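Local coordinates for protein alpha-1,2-mannosidase (Bacteroides thetaiotaomicron, PDB 2WVY) that probably hydrolyses alpha-1,2-mannosidic linkages in glycans as a calcium-dependent glycoside hydrolase of family 92, at residues N39-Q44 against F64-Q69; G87-S92 against D142-V147; S154-E159 against T215-K220; M186-P191 against L219-P224. All blocks are in the same frame, centred on the assembly; numbering follows the deposited sequence. Where two conformers were deposited one is given.

Contact 1: residues N39-Q44 against F64-Q69; sequences NFWSPQ and FRQTHQ
F64 lays its ring beside P43, with F64 CD1 3.8 Å from P43 CA. One residue on, R65 N donates to S42 O (2.8 Å) and S42 N to R65 O. The bent R65 side chain brings CG to 3.2 Å from Q44 OE1, and the Q44 amide, its NE2 bonded to G46 O, stands almost perpendicular to the guanidinium, whose NH2 forms a salt bridge with D76 and whose NE bonds to T79. Strands 40-44 and 64-67 form an antiparallel ladder in the N-terminal domain, S42-R65 and F40-T67 being hydrogen-bonded pairs and W41-Q66 a non-hydrogen-bonded one. Q66 spreads over the W41 indole in a CH-pi contact, its CB 3.7 Å from the six-membered ring centroid and 16° off the normal. Q66 extends with CG opposite its backbone N (chi1 174°), sending NE2 to a water (2.8 Å) that also accepts from W41 NE1 (3.0 Å); S235 OG is a second partner of Q66 NE2. A leucine in place of W41 would probably leave this water without its indole donor and take the flat ring face from Q66 CB. T67 N meets F40 O at 2.7 Å, and T67 OG1, also bonded to D76, closes an ST turn by accepting from Q69 N (3.2 Å).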
loop_
_atom_site.group_PDB
_atom_site.type_symbol
_atom_site.label_atom_id
_atom_site.label_comp_id
_atom_site.label_asym_id
_atom_site.label_seq_id
_atom_site.Cartn_x
_atom_site.Cartn_y
_atom_site.Cartn_z
ATOM N N ASN A 39 -36.327 -23.701 -10.045
ATOM C CA ASN A 39 -35.871 -24.038 -8.704
ATOM C C ASN A 39 -34.456 -24.644 -8.793
ATOM O O ASN A 39 -34.218 -25.566 -9.596
ATOM C CB ASN A 39 -36.832 -25.040 -8.028
ATOM C CG ASN A 39 -38.266 -24.496 -7.830
ATOM O OD1 ASN A 39 -39.259 -25.229 -8.002
ATOM N ND2 ASN A 39 -38.378 -23.247 -7.443
ATOM N N PHE A 40 -33.530 -24.126 -7.988
ATOM C CA PHE A 40 -32.209 -24.748 -7.801
ATOM C C PHE A 40 -32.153 -25.567 -6.502
ATOM O O PHE A 40 -32.913 -25.331 -5.567
ATOM C CB PHE A 40 -31.085 -23.702 -7.760
ATOM C CG PHE A 40 -30.920 -22.920 -9.033
ATOM C CD1 PHE A 40 -31.465 -23.378 -10.233
ATOM C CD2 PHE A 40 -30.202 -21.737 -9.042
ATOM C CE1 PHE A 40 -31.312 -22.654 -11.403
ATOM C CE2 PHE A 40 -30.044 -21.018 -10.212
ATOM C CZ PHE A 40 -30.598 -21.475 -11.387
ATOM N N TRP A 41 -31.213 -26.501 -6.435
ATOM C CA TRP A 41 -30.970 -27.255 -5.204
ATOM C C TRP A 41 -29.496 -27.151 -4.781
ATOM O O TRP A 41 -28.599 -27.055 -5.626
ATOM C CB TRP A 41 -31.413 -28.713 -5.383
ATOM C CG TRP A 41 -32.909 -28.826 -5.448
ATOM C CD1 TRP A 41 -33.711 -28.583 -6.534
ATOM C CD2 TRP A 41 -33.793 -29.147 -4.361
ATOM N NE1 TRP A 41 -35.042 -28.752 -6.183
ATOM C CE2 TRP A 41 -35.108 -29.097 -4.855
ATOM C CE3 TRP A 41 -33.594 -29.478 -3.022
ATOM C CZ2 TRP A 41 -36.217 -29.366 -4.049
ATOM C CZ3 TRP A 41 -34.702 -29.746 -2.225
ATOM C CH2 TRP A 41 -35.988 -29.688 -2.744
ATOM N N SER A 42 -29.244 -27.153 -3.474
ATOM C CA SER A 42 -27.870 -27.066 -2.978
ATOM C C SER A 42 -27.751 -27.633 -1.569
ATOM O O SER A 42 -28.669 -27.493 -0.764
ATOM C CB SER A 42 -27.405 -25.603 -2.975
ATOM O OG SER A 42 -26.102 -25.479 -2.420
ATOM N N PRO A 43 -26.611 -28.267 -1.265
ATOM C CA PRO A 43 -26.304 -28.571 0.129
ATOM C C PRO A 43 -26.221 -27.259 0.889
ATOM O O PRO A 43 -25.886 -26.222 0.306
ATOM C CB PRO A 43 -24.915 -29.201 0.051
ATOM C CG PRO A 43 -24.316 -28.604 -1.196
ATOM C CD PRO A 43 -25.476 -28.574 -2.155
ATOM N N GLN A 44 -26.555 -27.304 2.170
ATOM C CA GLN A 44 -26.555 -26.121 3.005
ATOM C C GLN A 44 -25.659 -26.397 4.215
ATOM O O GLN A 44 -25.911 -27.344 4.980
ATOM C CB GLN A 44 -27.982 -25.823 3.487
ATOM C CG GLN A 44 -28.050 -24.797 4.607
ATOM C CD GLN A 44 -29.445 -24.656 5.218
ATOM O OE1 GLN A 44 -30.372 -25.374 4.847
ATOM N NE2 GLN A 44 -29.590 -23.728 6.179
ATOM N N PHE A 64 -30.506 -30.037 2.450
ATOM C CA PHE A 64 -30.422 -29.804 1.031
ATOM C C PHE A 64 -31.587 -28.898 0.679
ATOM O O PHE A 64 -32.740 -29.286 0.851
ATOM C CB PHE A 64 -30.488 -31.137 0.294
ATOM C CG PHE A 64 -29.332 -32.033 0.603
ATOM C CD1 PHE A 64 -28.152 -31.933 -0.129
ATOM C CD2 PHE A 64 -29.392 -32.926 1.662
ATOM C CE1 PHE A 64 -27.065 -32.745 0.148
ATOM C CE2 PHE A 64 -28.291 -33.747 1.963
ATOM C CZ PHE A 64 -27.125 -33.652 1.198
ATOM N N ARG A 65 -31.262 -27.686 0.217
ATOM C CA ARG A 65 -32.211 -26.593 0.047
ATOM C C ARG A 65 -32.732 -26.504 -1.370
ATOM O O ARG A 65 -31.960 -26.622 -2.327
ATOM C CB ARG A 65 -31.518 -25.256 0.356
ATOM C CG ARG A 65 -31.312 -24.943 1.870
ATOM C CD ARG A 65 -32.402 -24.008 2.442
ATOM N NE ARG A 65 -32.284 -22.653 1.898
ATOM C CZ ARG A 65 -31.321 -21.799 2.245
ATOM N NH1 ARG A 65 -30.429 -22.147 3.173
ATOM N NH2 ARG A 65 -31.264 -20.586 1.686
ATOM N N GLN A 66 -34.034 -26.280 -1.510
ATOM C CA GLN A 66 -34.556 -25.760 -2.756
ATOM C C GLN A 66 -34.334 -24.285 -2.593
ATOM O O GLN A 66 -34.831 -23.715 -1.628
ATOM C CB GLN A 66 -36.055 -26.005 -2.890
ATOM C CG GLN A 66 -36.645 -25.341 -4.138
ATOM C CD GLN A 66 -38.167 -25.302 -4.150
ATOM O OE1 GLN A 66 -38.784 -24.466 -3.484
ATOM N NE2 GLN A 66 -38.775 -26.183 -4.930
ATOM N N THR A 67 -33.583 -23.668 -3.507
ATOM C CA THR A 67 -33.163 -22.282 -3.337
ATOM C C THR A 67 -33.381 -21.421 -4.595
ATOM O O THR A 67 -33.452 -21.943 -5.713
ATOM C CB THR A 67 -31.679 -22.216 -2.890
ATOM O OG1 THR A 67 -31.322 -20.854 -2.647
ATOM C CG2 THR A 67 -30.734 -22.801 -3.968
ATOM N N HIS A 68 -33.507 -20.106 -4.415
ATOM C CA HIS A 68 -33.578 -19.200 -5.563
ATOM C C HIS A 68 -32.516 -18.099 -5.475
ATOM O O HIS A 68 -32.496 -17.169 -6.290
ATOM C CB HIS A 68 -34.984 -18.601 -5.668
ATOM C CG HIS A 68 -36.063 -19.635 -5.633
ATOM N ND1 HIS A 68 -36.386 -20.410 -6.729
ATOM C CD2 HIS A 68 -36.830 -20.083 -4.613
ATOM C CE1 HIS A 68 -37.328 -21.270 -6.395
ATOM N NE2 HIS A 68 -37.621 -21.086 -5.116
ATOM N N GLN A 69 -31.637 -18.216 -4.483
ATOM C CA GLN A 69 -30.753 -17.114 -4.111
ATOM C C GLN A 69 -29.759 -16.716 -5.198
ATOM O O GLN A 69 -28.930 -17.522 -5.594
ATOM C CB GLN A 69 -29.987 -17.466 -2.835
ATOM C CG GLN A 69 -28.895 -16.490 -2.502
ATOM C CD GLN A 69 -28.279 -16.774 -1.150
ATOM O OE1 GLN A 69 -28.985 -16.819 -0.129
ATOM N NE2 GLN A 69 -26.961 -16.991 -1.129
HETATM O O HOH W 1 -37.953 -28.361 -6.532
#

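Contact 2: residues G87-S92 against D142-V147; sequences GELKMS and DQYVVV
In the N-terminal domain of this family 92 enzyme, the loop that leaves strand 80-86 folds back over strand 143-147, G87-M91 running at 23° to D142-V146. The fold-back starts with a single backbone bond, G87 N to D142 O (3.0 Å). At the backbone angles of G87 a side chain would collide with the carbonyl O of the residue before, so glycine suits this bend. L89 points toward the strand and K90 away, while the end of M91 bends back to it. The Y144 ring is touched in two ways. G87 O lies in its plane at the edge, 3.3 Å from Y144 CE2, and L89 CB stands over one face as a CH-pi donor, 4.0 Å from the ring centroid and displaced toward the rim. L89 CG is anti to the backbone N (chi1 174°), which carries CD1 along the ring to 3.9 Å from Y144 CD1. The same methyl reaches V146 CG2 at 3.8 Å and so bridges both strand residues. M91 adds its sulfur beside V146, while its carbonyl O accepts from R96. The V146 CG2 methyl lies 3.6 Å from K90 O and 4.2 Å from M91 SD.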
loop_
_atom_site.group_PDB
_atom_site.type_symbol
_atom_site.label_atom_id
_atom_site.label_comp_id
_atom_site.label_asym_id
_atom_site.label_seq_id
_atom_site.Cartn_x
_atom_site.Cartn_y
_atom_site.Cartn_z
ATOM N N GLY A 87 -29.442 -42.227 12.930
ATOM C CA GLY A 87 -29.238 -42.198 14.374
ATOM C C GLY A 87 -30.174 -41.229 15.076
ATOM O O GLY A 87 -31.384 -41.404 15.063
ATOM N N GLU A 88 -29.607 -40.187 15.670
ATOM C CA GLU A 88 -30.384 -39.240 16.452
ATOM C C GLU A 88 -31.189 -38.242 15.606
ATOM O O GLU A 88 -30.687 -37.647 14.651
ATOM C CB GLU A 88 -29.464 -38.505 17.428
ATOM C CG GLU A 88 -28.962 -39.391 18.565
ATOM N N LEU A 89 -32.448 -38.067 15.967
ATOM C CA LEU A 89 -33.310 -37.100 15.307
ATOM C C LEU A 89 -33.043 -35.675 15.815
ATOM O O LEU A 89 -33.045 -35.430 17.025
ATOM C CB LEU A 89 -34.777 -37.468 15.563
ATOM C CG LEU A 89 -35.840 -36.481 15.060
ATOM C CD1 LEU A 89 -35.866 -36.440 13.537
ATOM C CD2 LEU A 89 -37.219 -36.835 15.627
ATOM N N LYS A 90 -32.831 -34.741 14.894
ATOM C CA LYS A 90 -32.649 -33.335 15.236
ATOM C C LYS A 90 -33.572 -32.541 14.344
ATOM O O LYS A 90 -33.583 -32.755 13.127
ATOM C CB LYS A 90 -31.210 -32.911 14.965
ATOM C CG LYS A 90 -30.185 -33.605 15.856
ATOM C CD LYS A 90 -30.361 -33.117 17.295
ATOM C CE LYS A 90 -29.286 -33.705 18.235
ATOM N NZ LYS A 90 -29.711 -33.584 19.671
ATOM N N MET A 91 -34.344 -31.626 14.916
ATOM C CA MET A 91 -35.358 -30.933 14.121
ATOM C C MET A 91 -34.925 -29.561 13.584
ATOM O O MET A 91 -34.994 -29.297 12.363
ATOM C CB MET A 91 -36.671 -30.820 14.918
ATOM C CG MET A 91 -37.294 -32.176 15.298
ATOM S SD MET A 91 -37.688 -33.226 13.859
ATOM C CE MET A 91 -38.953 -32.252 13.045
ATOM N N SER A 92 -34.486 -28.690 14.485
ATOM C CA SER A 92 -34.125 -27.342 14.126
ATOM C C SER A 92 -32.848 -27.259 13.282
ATOM O O SER A 92 -31.896 -28.007 13.489
ATOM C CB SER A 92 -33.973 -26.485 15.393
ATOM O OG SER A 92 -33.352 -25.252 15.081
ATOM N N ASP A 142 -31.392 -45.777 13.387
ATOM C CA ASP A 142 -32.669 -45.149 13.052
ATOM C C ASP A 142 -32.578 -44.341 11.735
ATOM O O ASP A 142 -31.581 -43.680 11.481
ATOM C CB ASP A 142 -33.131 -44.266 14.212
ATOM C CG ASP A 142 -33.657 -45.077 15.388
ATOM O OD1 ASP A 142 -34.115 -46.214 15.173
ATOM O OD2 ASP A 142 -33.624 -44.573 16.528
ATOM N N GLN A 143 -33.624 -44.393 10.916
ATOM C CA GLN A 143 -33.621 -43.736 9.613
ATOM C C GLN A 143 -34.681 -42.637 9.534
ATOM O O GLN A 143 -35.874 -42.923 9.613
ATOM C CB GLN A 143 -33.906 -44.741 8.487
ATOM C CG GLN A 143 -33.091 -46.019 8.501
ATOM C CD GLN A 143 -33.635 -47.044 7.510
ATOM O OE1 GLN A 143 -34.693 -46.835 6.886
ATOM N NE2 GLN A 143 -32.917 -48.162 7.360
ATOM N N TYR A 144 -34.248 -41.396 9.329
ATOM C CA TYR A 144 -35.162 -40.265 9.257
ATOM C C TYR A 144 -34.971 -39.416 8.019
ATOM O O TYR A 144 -33.893 -39.398 7.419
ATOM C CB TYR A 144 -34.945 -39.335 10.441
ATOM C CG TYR A 144 -35.211 -39.946 11.788
ATOM C CD1 TYR A 144 -36.500 -40.038 12.287
ATOM C CD2 TYR A 144 -34.165 -40.393 12.585
ATOM C CE1 TYR A 144 -36.743 -40.595 13.535
ATOM C CE2 TYR A 144 -34.397 -40.943 13.833
ATOM C CZ TYR A 144 -35.680 -41.040 14.298
ATOM O OH TYR A 144 -35.906 -41.574 15.536
ATOM N N VAL A 145 -36.024 -38.685 7.662
ATOM C CA VAL A 145 -35.880 -37.518 6.807
ATOM C C VAL A 145 -36.574 -36.356 7.498
ATOM O O VAL A 145 -37.721 -36.472 7.918
ATOM C CB VAL A 145 -36.505 -37.694 5.405
ATOM C CG1 VAL A 145 -36.437 -36.382 4.650
ATOM C CG2 VAL A 145 -35.790 -38.795 4.600
ATOM N N VAL A 146 -35.878 -35.235 7.615
ATOM C CA VAL A 146 -36.484 -34.042 8.164
ATOM C C VAL A 146 -36.766 -33.030 7.066
ATOM O O VAL A 146 -35.918 -32.787 6.182
ATOM C CB VAL A 146 -35.586 -33.377 9.207
ATOM C CG1 VAL A 146 -36.165 -32.036 9.593
ATOM C CG2 VAL A 146 -35.442 -34.267 10.435
ATOM N N VAL A 147 -37.966 -32.456 7.110
ATOM C CA VAL A 147 -38.353 -31.419 6.172
ATOM C C VAL A 147 -38.423 -30.122 6.966
ATOM O O VAL A 147 -39.114 -30.037 7.988
ATOM C CB VAL A 147 -39.708 -31.723 5.468
ATOM C CG1 VAL A 147 -40.131 -30.560 4.569
ATOM C CG2 VAL A 147 -39.620 -33.026 4.627
#

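Contact 3: residues S154-E159 against T215-K220; sequences SSITIE and TCAYLK
A flat group in this contact is the C216-A217 peptide: I156 CD1 rests over one of its faces, 3.6 Å from C216 C. The side chain of Y218 leaves the backbone away from strand 154-159, and its OH bonds to H205. The two strands belong to facing layers of the N-terminal beta-sandwich. Their axes run 21° apart at a closest approach of 7.5 Å, and each pairs with other strands, 154-159 with 164-169 and 209-212, 216-221 with 143-148 and 194-198. Between the layers S154, I156 and I158 interlock with T215, A217 and L219. The small A217 CB receives two isoleucines, I156 CG2 and I158 CD1, each at 3.9 Å, whereas I158 CG2 passes alongside L219 to meet its CD1 at 3.7 Å. Placing the T215 hydroxyl between the backbone N and the carbonyl carbon (chi1 64°) turns it toward S154. A valine in place of T215 would probably leave S154 OG without this donor and set a methyl against a buried hydroxyl. S154 OG also bonds to Y150 O, so it has two polar partners. T215 OG1 is the donor to S154 OG, at 2.7 Å, and sits 3.7 Å from I156 CG1.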
loop_
_atom_site.group_PDB
_atom_site.type_symbol
_atom_site.label_atom_id
_atom_site.label_comp_id
_atom_site.label_asym_id
_atom_site.label_seq_id
_atom_site.Cartn_x
_atom_site.Cartn_y
_atom_site.Cartn_z
ATOM N N SER A 154 -44.893 -20.595 7.923
ATOM C CA SER A 154 -44.913 -21.734 7.008
ATOM C C SER A 154 -45.858 -22.810 7.501
ATOM O O SER A 154 -46.387 -22.714 8.600
ATOM C CB SER A 154 -43.516 -22.325 6.856
ATOM O OG SER A 154 -43.007 -22.758 8.106
ATOM N N SER A 155 -46.106 -23.816 6.667
ATOM C CA SER A 155 -46.918 -24.961 7.074
ATOM C C SER A 155 -46.509 -26.252 6.386
ATOM O O SER A 155 -45.943 -26.247 5.295
ATOM C CB SER A 155 -48.429 -24.711 6.893
ATOM O OG SER A 155 -48.748 -24.365 5.552
ATOM N N ILE A 156 -46.792 -27.364 7.056
ATOM C CA ILE A 156 -46.483 -28.682 6.539
ATOM C C ILE A 156 -47.616 -29.656 6.862
ATOM O O ILE A 156 -48.145 -29.677 7.976
ATOM C CB ILE A 156 -45.162 -29.274 7.132
ATOM C CG1 ILE A 156 -43.970 -28.345 6.895
ATOM C CG2 ILE A 156 -44.896 -30.611 6.504
ATOM C CD1 ILE A 156 -42.670 -28.741 7.593
ATOM N N THR A 157 -47.975 -30.472 5.877
ATOM C CA THR A 157 -48.962 -31.521 6.080
ATOM C C THR A 157 -48.409 -32.861 5.600
ATOM O O THR A 157 -47.987 -33.005 4.445
ATOM C CB THR A 157 -50.303 -31.210 5.372
ATOM O OG1 THR A 157 -50.898 -30.041 5.954
ATOM C CG2 THR A 157 -51.270 -32.379 5.510
ATOM N N ILE A 158 -48.400 -33.833 6.496
ATOM C CA ILE A 158 -47.936 -35.172 6.193
ATOM C C ILE A 158 -49.146 -36.063 5.941
ATOM O O ILE A 158 -50.115 -36.015 6.697
ATOM C CB ILE A 158 -47.198 -35.768 7.402
ATOM C CG1 ILE A 158 -46.128 -34.798 7.915
ATOM C CG2 ILE A 158 -46.612 -37.130 7.040
ATOM C CD1 ILE A 158 -45.485 -35.228 9.221
ATOM N N GLU A 159 -49.099 -36.874 4.890
ATOM C CA GLU A 159 -50.117 -37.920 4.693
ATOM C C GLU A 159 -49.404 -39.256 4.674
ATOM O O GLU A 159 -49.047 -39.765 3.611
ATOM C CB GLU A 159 -50.880 -37.707 3.392
ATOM C CG GLU A 159 -51.635 -36.417 3.380
ATOM C CD GLU A 159 -52.345 -36.186 2.066
ATOM O OE1 GLU A 159 -51.899 -35.299 1.300
ATOM O OE2 GLU A 159 -53.344 -36.901 1.807
ATOM N N THR A 215 -41.562 -24.068 10.847
ATOM C CA THR A 215 -42.066 -25.429 10.930
ATOM C C THR A 215 -41.112 -26.442 10.322
ATOM O O THR A 215 -40.409 -26.154 9.356
ATOM C CB THR A 215 -43.449 -25.573 10.233
ATOM O OG1 THR A 215 -43.325 -25.307 8.823
ATOM C CG2 THR A 215 -44.451 -24.613 10.833
ATOM N N CYS A 216 -41.119 -27.642 10.892
ATOM C CA CYS A 216 -40.373 -28.780 10.373
ATOM C C CYS A 216 -41.219 -30.034 10.568
ATOM O O CYS A 216 -42.157 -30.035 11.363
ATOM C CB CYS A 216 -39.035 -28.940 11.098
ATOM S SG CYS A 216 -37.902 -27.521 10.882
ATOM N N ALA A 217 -40.894 -31.095 9.838
ATOM C CA ALA A 217 -41.561 -32.367 10.036
ATOM C C ALA A 217 -40.504 -33.450 9.933
ATOM O O ALA A 217 -39.464 -33.248 9.311
ATOM C CB ALA A 217 -42.651 -32.578 8.981
ATOM N N TYR A 218 -40.740 -34.583 10.579
ATOM C CA TYR A 218 -39.860 -35.719 10.389
ATOM C C TYR A 218 -40.670 -36.909 9.934
ATOM O O TYR A 218 -41.862 -37.017 10.245
ATOM C CB TYR A 218 -39.069 -36.055 11.656
ATOM C CG TYR A 218 -39.840 -36.824 12.710
ATOM C CD1 TYR A 218 -39.980 -38.212 12.627
ATOM C CD2 TYR A 218 -40.425 -36.164 13.789
ATOM C CE1 TYR A 218 -40.670 -38.920 13.594
ATOM C CE2 TYR A 218 -41.123 -36.860 14.761
ATOM C CZ TYR A 218 -41.246 -38.236 14.658
ATOM O OH TYR A 218 -41.947 -38.920 15.622
ATOM N N LEU A 219 -40.015 -37.783 9.172
ATOM C CA LEU A 219 -40.567 -39.079 8.807
ATOM C C LEU A 219 -39.521 -40.100 9.190
ATOM O O LEU A 219 -38.310 -39.845 9.059
ATOM C CB LEU A 219 -40.812 -39.188 7.302
ATOM C CG LEU A 219 -41.641 -38.164 6.524
ATOM C CD1 LEU A 219 -43.032 -38.028 7.110
ATOM C CD2 LEU A 219 -40.943 -36.802 6.491
ATOM N N LYS A 220 -39.980 -41.254 9.656
ATOM C CA LYS A 220 -39.088 -42.315 10.068
ATOM C C LYS A 220 -39.322 -43.530 9.170
ATOM O O LYS A 220 -40.470 -43.910 8.935
ATOM C CB LYS A 220 -39.341 -42.680 11.531
ATOM C CG LYS A 220 -38.354 -43.696 12.091
ATOM C CD LYS A 220 -38.562 -43.866 13.578
ATOM C CE LYS A 220 -37.353 -44.465 14.278
ATOM N NZ LYS A 220 -37.258 -45.945 14.124
#

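Contact 4: residues M186-P191 against L219-P224; sequences MEFSHP and LKFDVP
Strand 186-188 and strand 219-221 keep apart here without a backbone bond between them; the nearest alpha carbons are P191 to F221, 6.6 Å, and H190 to V223, 6.8 Å. A water bridges the two segments, donating to P191 O (2.7 Å) and accepting from D222 N. F221 reaches across to F188. With CG anti to the carbonyl carbon (chi1 -56°), its ring puts CZ over one face of F188, 3.5 Å from F188 CD1. The two rings meet obliquely, their planes at 44° and centroids 5.2 Å apart. F188 CZ also touches L219 CD2 at 4.0 Å, and V165 of strand 164-169 packs on both residues. At the ring edge beside CZ, H190 O lies in the F221 plane, 3.7 Å from F221 CE1. H190 lies across V223, whose CG1 stands over one face of the imidazole, 4.1 Å from the centroid, while P224 CD adds contact near CD2. S189 OG lies in the imidazole plane at ND1, and E227 bonds to NE2, so the ring is fixed in rotation by a partner at each nitrogen. The side-chain contacts are mainly apolar and aromatic, with no direct hydrogen bond between the segments, so their hold probably comes from excluding solvent, the histidine's polar needs being met by S189 and E227, neither of them in L219-P224.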
loop_
_atom_site.group_PDB
_atom_site.type_symbol
_atom_site.label_atom_id
_atom_site.label_comp_id
_atom_site.label_asym_id
_atom_site.label_seq_id
_atom_site.Cartn_x
_atom_site.Cartn_y
_atom_site.Cartn_z
ATOM N N MET A 186 -43.849 -33.589 -1.840
ATOM C CA MET A 186 -42.870 -34.646 -2.005
ATOM C C MET A 186 -43.455 -36.025 -1.709
ATOM O O MET A 186 -44.470 -36.156 -1.012
ATOM C CB MET A 186 -41.600 -34.378 -1.185
ATOM C CG MET A 186 -41.694 -34.775 0.271
ATOM S SD MET A 186 -40.411 -33.978 1.253
ATOM C CE MET A 186 -40.882 -32.255 1.080
ATOM N N GLU A 187 -42.823 -37.041 -2.282
ATOM C CA GLU A 187 -43.285 -38.416 -2.147
ATOM C C GLU A 187 -42.081 -39.315 -1.836
ATOM O O GLU A 187 -40.992 -39.095 -2.343
ATOM C CB GLU A 187 -43.989 -38.869 -3.426
ATOM C CG GLU A 187 -44.484 -40.309 -3.427
ATOM C CD GLU A 187 -44.828 -40.807 -4.846
ATOM O OE1 GLU A 187 -43.924 -40.857 -5.710
ATOM O OE2 GLU A 187 -46.004 -41.153 -5.101
ATOM N N PHE A 188 -42.279 -40.292 -0.965
ATOM C CA PHE A 188 -41.210 -41.195 -0.550
ATOM C C PHE A 188 -41.489 -42.583 -1.102
ATOM O O PHE A 188 -42.642 -42.974 -1.258
ATOM C CB PHE A 188 -41.132 -41.236 0.977
ATOM C CG PHE A 188 -40.823 -39.907 1.579
ATOM C CD1 PHE A 188 -39.507 -39.503 1.757
ATOM C CD2 PHE A 188 -41.840 -39.038 1.926
ATOM C CE1 PHE A 188 -39.219 -38.268 2.293
ATOM C CE2 PHE A 188 -41.553 -37.795 2.463
ATOM C CZ PHE A 188 -40.238 -37.411 2.641
ATOM N N SER A 189 -40.440 -43.333 -1.387
ATOM C CA SER A 189 -40.619 -44.653 -1.998
ATOM C C SER A 189 -41.045 -45.731 -0.999
ATOM O O SER A 189 -41.640 -46.728 -1.386
ATOM C CB SER A 189 -39.327 -45.083 -2.676
ATOM O OG SER A 189 -38.275 -45.108 -1.714
ATOM N N HIS A 190 -40.725 -45.540 0.278
ATOM C CA HIS A 190 -40.947 -46.576 1.276
ATOM C C HIS A 190 -41.966 -46.141 2.323
ATOM O O HIS A 190 -42.158 -44.945 2.548
ATOM C CB HIS A 190 -39.627 -46.951 1.950
ATOM C CG HIS A 190 -38.742 -47.809 1.095
ATOM N ND1 HIS A 190 -38.131 -47.340 -0.053
ATOM C CD2 HIS A 190 -38.374 -49.111 1.214
ATOM C CE1 HIS A 190 -37.425 -48.317 -0.601
ATOM N NE2 HIS A 190 -37.552 -49.401 0.149
ATOM N N PRO A 191 -42.619 -47.115 2.978
ATOM C CA PRO A 191 -43.650 -46.758 3.946
ATOM C C PRO A 191 -43.080 -45.926 5.089
ATOM O O PRO A 191 -41.944 -46.143 5.523
ATOM C CB PRO A 191 -44.165 -48.121 4.459
ATOM C CG PRO A 191 -43.076 -49.085 4.169
ATOM C CD PRO A 191 -42.384 -48.568 2.914
ATOM N N LEU A 219 -40.015 -37.783 9.172
ATOM C CA LEU A 219 -40.567 -39.079 8.807
ATOM C C LEU A 219 -39.521 -40.100 9.190
ATOM O O LEU A 219 -38.310 -39.845 9.059
ATOM C CB LEU A 219 -40.812 -39.188 7.302
ATOM C CG LEU A 219 -41.641 -38.164 6.524
ATOM C CD1 LEU A 219 -43.032 -38.028 7.110
ATOM C CD2 LEU A 219 -40.943 -36.802 6.491
ATOM N N LYS A 220 -39.980 -41.254 9.656
ATOM C CA LYS A 220 -39.088 -42.315 10.068
ATOM C C LYS A 220 -39.322 -43.530 9.170
ATOM O O LYS A 220 -40.470 -43.910 8.935
ATOM C CB LYS A 220 -39.341 -42.680 11.531
ATOM C CG LYS A 220 -38.354 -43.696 12.091
ATOM C CD LYS A 220 -38.562 -43.866 13.578
ATOM C CE LYS A 220 -37.353 -44.465 14.278
ATOM N NZ LYS A 220 -37.258 -45.945 14.124
ATOM N N PHE A 221 -38.248 -44.128 8.655
ATOM C CA PHE A 221 -38.402 -45.251 7.727
ATOM C C PHE A 221 -37.822 -46.555 8.255
ATOM O O PHE A 221 -37.195 -46.610 9.314
ATOM C CB PHE A 221 -37.817 -44.917 6.354
ATOM C CG PHE A 221 -38.396 -43.685 5.762
ATOM C CD1 PHE A 221 -39.517 -43.755 4.960
ATOM C CD2 PHE A 221 -37.868 -42.444 6.062
ATOM C CE1 PHE A 221 -40.075 -42.602 4.435
ATOM C CE2 PHE A 221 -38.428 -41.299 5.537
ATOM C CZ PHE A 221 -39.527 -41.383 4.716
ATOM N N ASP A 222 -38.049 -47.615 7.507
ATOM C CA ASP A 222 -37.415 -48.879 7.807
ATOM C C ASP A 222 -36.985 -49.526 6.492
ATOM O O ASP A 222 -37.420 -50.618 6.150
ATOM C CB ASP A 222 -38.372 -49.782 8.590
ATOM C CG ASP A 222 -37.660 -50.940 9.288
ATOM O OD1 ASP A 222 -36.410 -50.929 9.402
ATOM O OD2 ASP A 222 -38.373 -51.877 9.713
ATOM N N VAL A 223 -36.135 -48.842 5.743
ATOM C CA VAL A 223 -35.680 -49.386 4.481
ATOM C C VAL A 223 -34.827 -50.619 4.744
ATOM O O VAL A 223 -33.932 -50.589 5.579
ATOM C CB VAL A 223 -34.876 -48.337 3.708
ATOM C CG1 VAL A 223 -34.479 -48.860 2.332
ATOM C CG2 VAL A 223 -35.698 -47.045 3.584
ATOM N N PRO A 224 -35.123 -51.718 4.045
ATOM C CA PRO A 224 -34.356 -52.956 4.208
ATOM C C PRO A 224 -32.933 -52.819 3.689
ATOM O O PRO A 224 -32.665 -52.033 2.789
ATOM C CB PRO A 224 -35.112 -53.976 3.345
ATOM C CG PRO A 224 -36.474 -53.328 3.043
ATOM C CD PRO A 224 -36.208 -51.840 3.058
HETATM O O HOH W 2 -39.819 -47.809 5.544
#

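All four contacts lie in the N-terminal domain, on the same side of the chain's centre. Contact 1 comes first along the chain and sits nearest that centre, about 16 Å away; its centre is 18 to 22 Å from the others, which it does not touch. Contact 2 closes before contacts 3 and 4 open, and these two end on the same strand, 216-221, sharing L219 and K220. Contacts 2, 3 and 4 cluster around it with centres 12 to 14 Å apart. Strand 216-221 is paired in its own layer with 143-148, through V145 and V147, while facing 154-159 and the end of 182-188, which ties loop, sheet and opposite layer of the beta-sandwich together.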